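Local coordinates for protein protease (Penicillium cyclopium, PDB 5Z6O) that cuts proteins as a subtilisin-like serine protease of the peptidase S8 family and probably hydrolyses casein, gelatin and type IV collagen, at residues D51-D64 with S84-K98. Numbering follows the deposited sequence.
Sequences DFGGRAEWGTNTAD and SKFGVAKKASVVAVK
K98 stretches out alongside N61 and meets W58, N61 and D64 in turn. K98 CB lies 3.8 Å from W58 CZ2. CG and CD pass alongside the amide of N61, and K98 CD is 3.6 Å from N61 ND2. K98 CE lies 3.5 Å from D64 OD1. The extended chain, CG anti to the backbone N (chi1 177°), carries NZ to D64. K98 NZ forms a salt bridge with D64 OD1 (3.2 Å), on its syn lone pair. D66 O also accepts from K98 NZ. N61 ND2 and D66 N donate to the same D64 OD1. N61 OD1 accepts from A63 N, an Asx turn, and from D64 N, so that the pair makes an Asx motif. W58 also rests one ring face on A96, whose CB is 4.1 Å from the six-membered ring centroid, a CH-pi contact. The strands pair in parallel. A bulge at G59 lets A96 O accept from both G59 N and T60 N.

At the other end, R55 bends at chi3 (-74°) and lays one guanidinium face against K90 O. R55 NH2 bonds A92 O in plane at 2.8 Å, while NH1 reaches S84 OG and A82 O. A leucine here would probably leave A92 O, S84 OG and A82 O without these donors and K90 O without the flat charged group it lies over. D51 O accepts from S84 N and D51 OD1 from K85 N, each at 2.7 Å.

Strand 56-61 is an outermost strand of the parallel sheet. Strand 93-98 lies between it and strand 37-42. Helix 73-82 makes the beta-alpha-beta crossover and packs on V94; helix 108-124 covers T60 and V97 through W117.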
ATOM      1  N   ASP A  51     -10.817   9.422   9.994  1.00 14.60           N
ATOM      2  CA  ASP A  51     -10.445   8.028   9.822  1.00 12.02           C
ATOM      3  C   ASP A  51      -9.074   7.711  10.392  1.00 10.56           C
ATOM      4  O   ASP A  51      -8.792   6.542  10.654  1.00 15.86           O
ATOM      5  CB  ASP A  51     -10.461   7.652   8.327  1.00 13.35           C
ATOM      6  CG  ASP A  51     -10.681   6.164   8.108  1.00 17.93           C
ATOM      7  OD1 ASP A  51     -11.524   5.592   8.809  1.00 16.74           O
ATOM      8  OD2 ASP A  51     -10.033   5.561   7.230  1.00 15.26           O
ATOM      9  N   PHE A  52      -8.191   8.703  10.555  1.00  9.67           N
ATOM     10  CA  PHE A  52      -6.887   8.416  11.145  1.00  7.12           C
ATOM     11  C   PHE A  52      -6.857   8.523  12.661  1.00 14.62           C
ATOM     12  O   PHE A  52      -5.915   8.006  13.288  1.00 14.02           O
ATOM     13  CB  PHE A  52      -5.826   9.354  10.530  1.00 10.92           C
ATOM     14  CG  PHE A  52      -5.751   9.213   9.034  1.00 13.25           C
ATOM     15  CD1 PHE A  52      -5.289   8.029   8.460  1.00 15.39           C
ATOM     16  CD2 PHE A  52      -6.183  10.223   8.219  1.00 14.27           C
ATOM     17  CE1 PHE A  52      -5.241   7.872   7.071  1.00 14.68           C
ATOM     18  CE2 PHE A  52      -6.151  10.085   6.801  1.00 17.64           C
ATOM     19  CZ  PHE A  52      -5.672   8.910   6.240  1.00 12.65           C
ATOM     20  N   GLY A  53      -7.849   9.174  13.266  1.00 15.55           N
ATOM     21  CA  GLY A  53      -7.933   9.172  14.728  1.00 16.42           C
ATOM     22  C   GLY A  53      -6.680   9.639  15.426  1.00 16.30           C
ATOM     23  O   GLY A  53      -6.290   9.054  16.448  1.00 21.02           O
ATOM     24  N   GLY A  54      -6.015  10.666  14.882  1.00 16.02           N
ATOM     25  CA  GLY A  54      -4.804  11.162  15.493  1.00 17.29           C
ATOM     26  C   GLY A  54      -3.544  10.368  15.221  1.00 20.05           C
ATOM     27  O   GLY A  54      -2.481  10.760  15.700  1.00 17.09           O
ATOM     28  N   ARG A  55      -3.612   9.273  14.454  1.00 12.69           N
ATOM     29  CA  ARG A  55      -2.440   8.447  14.224  1.00 13.84           C
ATOM     30  C   ARG A  55      -1.629   8.890  13.008  1.00 10.76           C
ATOM     31  O   ARG A  55      -0.543   8.337  12.764  1.00 17.06           O
ATOM     32  CB  ARG A  55      -2.863   6.990  14.041  1.00 10.30           C
ATOM     33  CG  ARG A  55      -3.514   6.403  15.277  1.00 11.75           C
ATOM     34  CD  ARG A  55      -4.033   4.997  15.050  1.00 11.16           C
ATOM     35  NE  ARG A  55      -5.237   5.029  14.244  1.00 11.53           N
ATOM     36  CZ  ARG A  55      -5.287   4.601  12.992  1.00 11.96           C
ATOM     37  NH1 ARG A  55      -6.442   4.633  12.341  1.00 13.95           N
ATOM     38  NH2 ARG A  55      -4.198   4.054  12.432  1.00 11.58           N
ATOM     39  N   ALA A  56      -2.102   9.872  12.260  1.00 15.15           N
ATOM     40  CA  ALA A  56      -1.389  10.369  11.091  1.00 11.44           C
ATOM     41  C   ALA A  56      -0.636  11.633  11.452  1.00 20.22           C
ATOM     42  O   ALA A  56      -1.193  12.541  12.079  1.00 15.32           O
ATOM     43  CB  ALA A  56      -2.369  10.671   9.941  1.00 14.44           C
ATOM     44  N   GLU A  57       0.615  11.716  11.022  1.00 15.37           N
ATOM     45  CA  GLU A  57       1.391  12.919  11.264  1.00 15.67           C
ATOM     46  C   GLU A  57       2.059  13.344   9.967  1.00 14.54           C
ATOM     47  O   GLU A  57       2.220  12.536   9.045  1.00 12.79           O
ATOM     48  CB  GLU A  57       2.434  12.689  12.380  1.00 20.36           C
ATOM     49  CG  GLU A  57       3.603  11.855  11.978  1.00 31.95           C
ATOM     50  CD  GLU A  57       4.496  11.444  13.170  1.00 50.82           C
ATOM     51  OE1 GLU A  57       3.963  10.999  14.211  1.00 49.01           O
ATOM     52  OE2 GLU A  57       5.738  11.561  13.054  1.00 56.64           O
ATOM     53  N   TRP A  58       2.402  14.633   9.875  1.00 12.36           N
ATOM     54  CA  TRP A  58       3.023  15.168   8.667  1.00 15.11           C
ATOM     55  C   TRP A  58       4.529  14.962   8.733  1.00 18.08           C
ATOM     56  O   TRP A  58       5.156  15.388   9.696  1.00 20.26           O
ATOM     57  CB  TRP A  58       2.719  16.662   8.515  1.00 15.30           C
ATOM     58  CG  TRP A  58       3.065  17.143   7.164  1.00 10.87           C
ATOM     59  CD1 TRP A  58       4.241  17.729   6.761  1.00 12.13           C
ATOM     60  CD2 TRP A  58       2.231  17.077   6.009  1.00 11.80           C
ATOM     61  NE1 TRP A  58       4.179  18.024   5.413  1.00 13.44           N
ATOM     62  CE2 TRP A  58       2.961  17.618   4.932  1.00 14.44           C
ATOM     63  CE3 TRP A  58       0.952  16.580   5.771  1.00 11.46           C
ATOM     64  CZ2 TRP A  58       2.437  17.684   3.649  1.00 12.69           C
ATOM     65  CZ3 TRP A  58       0.422  16.667   4.512  1.00 10.72           C
ATOM     66  CH2 TRP A  58       1.164  17.202   3.457  1.00 14.04           C
ATOM     67  N   GLY A  59       5.116  14.330   7.700  1.00 12.12           N
ATOM     68  CA  GLY A  59       6.534  14.074   7.662  1.00 14.15           C
ATOM     69  C   GLY A  59       7.273  15.168   6.912  1.00 18.27           C
ATOM     70  O   GLY A  59       7.980  15.968   7.544  1.00 14.65           O
ATOM     71  N   THR A  60       7.104  15.237   5.588  1.00 13.72           N
ATOM     72  CA  THR A  60       7.795  16.258   4.806  1.00 14.02           C
ATOM     73  C   THR A  60       7.036  16.517   3.508  1.00 15.99           C
ATOM     74  O   THR A  60       6.095  15.805   3.160  1.00 14.24           O
ATOM     75  CB  THR A  60       9.259  15.848   4.562  1.00 16.99           C
ATOM     76  OG1 THR A  60      10.025  17.002   4.209  1.00 21.24           O
ATOM     77  CG2 THR A  60       9.409  14.788   3.446  1.00 17.10           C
ATOM     78  N   ASN A  61       7.445  17.569   2.802  1.00 13.49           N
ATOM     79  CA  ASN A  61       6.788  18.002   1.574  1.00 10.90           C
ATOM     80  C   ASN A  61       7.916  18.384   0.635  1.00 19.28           C
ATOM     81  O   ASN A  61       8.586  19.388   0.870  1.00 17.84           O
ATOM     82  CB  ASN A  61       5.827  19.189   1.831  1.00 13.24           C
ATOM     83  CG  ASN A  61       5.063  19.635   0.584  1.00 14.82           C
ATOM     84  OD1 ASN A  61       5.411  19.281  -0.555  1.00 14.53           O
ATOM     85  ND2 ASN A  61       4.000  20.412   0.793  1.00 11.43           N
ATOM     86  N   THR A  62       8.155  17.588  -0.399  1.00 14.46           N
ATOM     87  CA  THR A  62       9.182  17.934  -1.380  1.00 12.07           C
ATOM     88  C   THR A  62       8.589  18.512  -2.657  1.00 16.60           C
ATOM     89  O   THR A  62       9.336  18.819  -3.597  1.00 19.96           O
ATOM     90  CB  THR A  62      10.049  16.735  -1.721  1.00 12.63           C
ATOM     91  OG1 THR A  62       9.263  15.783  -2.435  1.00 17.24           O
ATOM     92  CG2 THR A  62      10.685  16.115  -0.470  1.00 14.19           C
ATOM     93  N   ALA A  63       7.279  18.699  -2.715  1.00 15.02           N
ATOM     94  CA  ALA A  63       6.610  19.154  -3.929  1.00 15.30           C
ATOM     95  C   ALA A  63       6.292  20.642  -3.939  1.00 24.85           C
ATOM     96  O   ALA A  63       6.404  21.268  -4.986  1.00 21.54           O
ATOM     97  CB  ALA A  63       5.283  18.405  -4.157  1.00 14.16           C
ATOM     98  N   ASP A  64       5.801  21.206  -2.840  1.00 17.80           N
ATOM     99  CA  ASP A  64       5.394  22.614  -2.830  1.00 18.43           C
ATOM    100  C   ASP A  64       5.402  23.116  -1.385  1.00 16.96           C
ATOM    101  O   ASP A  64       6.050  22.523  -0.515  1.00 19.21           O
ATOM    102  CB  ASP A  64       4.034  22.795  -3.530  1.00 14.78           C
ATOM    103  CG  ASP A  64       2.907  21.992  -2.885  1.00 19.75           C
ATOM    104  OD1 ASP A  64       2.936  21.775  -1.660  1.00 14.16           O
ATOM    105  OD2 ASP A  64       1.960  21.589  -3.606  1.00 25.23           O
ATOM    106  N   SER A  84      -9.155   3.853  10.416  1.00 11.12           N
ATOM    107  CA  SER A  84     -10.014   3.111  11.351  1.00  8.18           C
ATOM    108  C   SER A  84     -11.156   2.401  10.644  1.00 13.19           C
ATOM    109  O   SER A  84     -11.416   1.215  10.887  1.00 13.28           O
ATOM    110  CB  SER A  84     -10.599   4.055  12.412  1.00 12.55           C
ATOM    111  OG  SER A  84      -9.533   4.559  13.210  1.00 22.55           O
ATOM    112  N   LYS A  85     -11.869   3.114   9.797  1.00 10.25           N
ATOM    113  CA  LYS A  85     -13.005   2.516   9.115  1.00 14.77           C
ATOM    114  C   LYS A  85     -12.599   1.865   7.797  1.00 14.19           C
ATOM    115  O   LYS A  85     -13.062   0.773   7.495  1.00 13.38           O
ATOM    116  CB  LYS A  85     -14.094   3.561   8.859  1.00 22.24           C
ATOM    117  CG  LYS A  85     -15.177   3.564   9.932  1.00 43.99           C
ATOM    118  CD  LYS A  85     -16.215   4.648   9.691  1.00 50.29           C
ATOM    119  CE  LYS A  85     -16.563   4.769   8.205  1.00 55.03           C
ATOM    120  NZ  LYS A  85     -17.377   3.627   7.695  1.00 55.90           N
ATOM    121  N   PHE A  86     -11.711   2.484   7.018  1.00 10.88           N
ATOM    122  CA  PHE A  86     -11.445   1.984   5.675  1.00  6.41           C
ATOM    123  C   PHE A  86     -10.146   1.208   5.561  1.00  9.90           C
ATOM    124  O   PHE A  86      -9.795   0.806   4.457  1.00  8.87           O
ATOM    125  CB  PHE A  86     -11.442   3.145   4.675  1.00  8.01           C
ATOM    126  CG  PHE A  86     -12.743   3.897   4.648  1.00  9.49           C
ATOM    127  CD1 PHE A  86     -13.855   3.341   4.055  1.00  9.35           C
ATOM    128  CD2 PHE A  86     -12.826   5.160   5.208  1.00 10.86           C
ATOM    129  CE1 PHE A  86     -15.064   4.026   4.045  1.00 15.40           C
ATOM    130  CE2 PHE A  86     -14.021   5.858   5.193  1.00 16.97           C
ATOM    131  CZ  PHE A  86     -15.132   5.278   4.627  1.00 19.27           C
ATOM    132  N   GLY A  87      -9.449   0.945   6.677  1.00  9.09           N
ATOM    133  CA  GLY A  87      -8.076   0.475   6.563  1.00  8.72           C
ATOM    134  C   GLY A  87      -7.774  -0.913   7.074  1.00 10.94           C
ATOM    135  O   GLY A  87      -8.528  -1.491   7.862  1.00  8.30           O
ATOM    136  N   VAL A  88      -6.635  -1.442   6.609  1.00  8.15           N
ATOM    137  CA  VAL A  88      -6.173  -2.788   6.948  1.00  4.41           C
ATOM    138  C   VAL A  88      -5.569  -2.830   8.358  1.00  7.49           C
ATOM    139  O   VAL A  88      -5.941  -3.675   9.179  1.00  9.13           O
ATOM    140  CB  VAL A  88      -5.150  -3.274   5.892  1.00  6.51           C
ATOM    141  CG1 VAL A  88      -4.596  -4.689   6.281  1.00  7.12           C
ATOM    142  CG2 VAL A  88      -5.823  -3.393   4.514  1.00  9.74           C
ATOM    143  N   ALA A  89      -4.629  -1.937   8.649  1.00  7.53           N
ATOM    144  CA  ALA A  89      -3.857  -1.965   9.893  1.00  8.89           C
ATOM    145  C   ALA A  89      -4.343  -0.788  10.722  1.00  9.84           C
ATOM    146  O   ALA A  89      -3.782   0.313  10.662  1.00 10.17           O
ATOM    147  CB  ALA A  89      -2.337  -1.890   9.632  1.00  8.22           C
ATOM    148  N   LYS A  90      -5.393  -1.034  11.513  1.00  9.23           N
ATOM    149  CA  LYS A  90      -6.178   0.043  12.097  1.00 11.19           C
ATOM    150  C   LYS A  90      -5.503   0.725  13.283  1.00 12.21           C
ATOM    151  O   LYS A  90      -6.050   1.713  13.768  1.00 13.16           O
ATOM    152  CB  LYS A  90      -7.544  -0.496  12.523  1.00 13.00           C
ATOM    153  CG  LYS A  90      -8.358  -1.003  11.313  1.00  6.64           C
ATOM    154  CD  LYS A  90      -9.768  -1.372  11.691  1.00 14.78           C
ATOM    155  CE  LYS A  90     -10.413  -2.076  10.520  1.00 10.27           C
ATOM    156  NZ  LYS A  90     -10.860  -1.166   9.448  1.00 11.20           N
ATOM    157  N   LYS A  91      -4.357   0.241  13.755  1.00  9.73           N
ATOM    158  CA  LYS A  91      -3.617   0.901  14.851  1.00 10.06           C
ATOM    159  C   LYS A  91      -2.223   1.338  14.454  1.00 13.18           C
ATOM    160  O   LYS A  91      -1.484   1.847  15.304  1.00 12.87           O
ATOM    161  CB  LYS A  91      -3.524  -0.029  16.082  1.00 11.62           C
ATOM    162  CG  LYS A  91      -4.891  -0.223  16.725  1.00 17.38           C
ATOM    163  CD  LYS A  91      -4.800  -1.109  17.952  1.00 20.26           C
ATOM    164  CE  LYS A  91      -6.061  -0.993  18.799  1.00 27.67           C
ATOM    165  NZ  LYS A  91      -5.965  -2.012  19.900  1.00 41.90           N
ATOM    166  N   ALA A  92      -1.857   1.186  13.187  1.00  8.62           N
ATOM    167  CA  ALA A  92      -0.535   1.607  12.724  1.00  8.66           C
ATOM    168  C   ALA A  92      -0.427   3.124  12.781  1.00 12.77           C
ATOM    169  O   ALA A  92      -1.434   3.845  12.804  1.00 13.82           O
ATOM    170  CB  ALA A  92      -0.280   1.102  11.286  1.00  8.38           C
ATOM    171  N   SER A  93       0.818   3.611  12.829  1.00 10.81           N
ATOM    172  CA  SER A  93       1.108   5.030  12.661  1.00 10.79           C
ATOM    173  C   SER A  93       1.348   5.336  11.187  1.00 14.90           C
ATOM    174  O   SER A  93       1.900   4.514  10.454  1.00 13.44           O
ATOM    175  CB  SER A  93       2.346   5.441  13.452  1.00 16.46           C
ATOM    176  OG  SER A  93       2.209   5.133  14.827  1.00 20.36           O
ATOM    177  N   VAL A  94       0.946   6.540  10.765  1.00 12.67           N
ATOM    178  CA  VAL A  94       1.007   6.941   9.359  1.00 10.83           C
ATOM    179  C   VAL A  94       1.753   8.260   9.259  1.00 16.91           C
ATOM    180  O   VAL A  94       1.477   9.174  10.036  1.00 14.62           O
ATOM    181  CB  VAL A  94      -0.397   7.101   8.751  1.00 20.85           C
ATOM    182  CG1 VAL A  94      -0.285   7.504   7.312  1.00 23.97           C
ATOM    183  CG2 VAL A  94      -1.102   5.839   8.844  1.00 22.98           C
ATOM    184  N   VAL A  95       2.679   8.369   8.295  1.00  9.96           N
ATOM    185  CA  VAL A  95       3.483   9.569   8.122  1.00 10.49           C
ATOM    186  C   VAL A  95       3.323  10.051   6.683  1.00 11.89           C
ATOM    187  O   VAL A  95       3.578   9.299   5.737  1.00 11.55           O
ATOM    188  CB  VAL A  95       4.964   9.320   8.456  1.00 13.74           C
ATOM    189  CG1 VAL A  95       5.745  10.592   8.267  1.00  9.02           C
ATOM    190  CG2 VAL A  95       5.117   8.860   9.902  1.00 17.77           C
ATOM    191  N   ALA A  96       2.893  11.304   6.512  1.00  9.28           N
ATOM    192  CA  ALA A  96       2.695  11.835   5.172  1.00 12.50           C
ATOM    193  C   ALA A  96       4.033  12.246   4.593  1.00 14.08           C
ATOM    194  O   ALA A  96       4.744  13.059   5.196  1.00 11.41           O
ATOM    195  CB  ALA A  96       1.781  13.060   5.205  1.00  9.95           C
ATOM    196  N   VAL A  97       4.374  11.712   3.422  1.00  8.38           N
ATOM    197  CA  VAL A  97       5.525  12.190   2.674  1.00  7.78           C
ATOM    198  C   VAL A  97       4.985  12.723   1.351  1.00 17.36           C
ATOM    199  O   VAL A  97       4.713  11.959   0.420  1.00 13.74           O
ATOM    200  CB  VAL A  97       6.573  11.090   2.459  1.00 15.79           C
ATOM    201  CG1 VAL A  97       7.773  11.647   1.688  1.00 13.94           C
ATOM    202  CG2 VAL A  97       7.025  10.470   3.815  1.00 13.77           C
ATOM    203  N   LYS A  98       4.827  14.033   1.239  1.00 11.52           N
ATOM    204  CA  LYS A  98       4.196  14.614   0.060  1.00 10.11           C
ATOM    205  C   LYS A  98       5.266  14.868  -0.998  1.00 14.65           C
ATOM    206  O   LYS A  98       6.180  15.682  -0.778  1.00 11.87           O
ATOM    207  CB  LYS A  98       3.484  15.919   0.404  1.00 10.60           C
ATOM    208  CG  LYS A  98       2.875  16.567  -0.825  1.00 10.21           C
ATOM    209  CD  LYS A  98       1.912  17.734  -0.458  1.00 11.65           C
ATOM    210  CE  LYS A  98       1.670  18.553  -1.687  1.00 11.63           C
ATOM    211  NZ  LYS A  98       0.632  19.590  -1.360  1.00 12.48           N
TER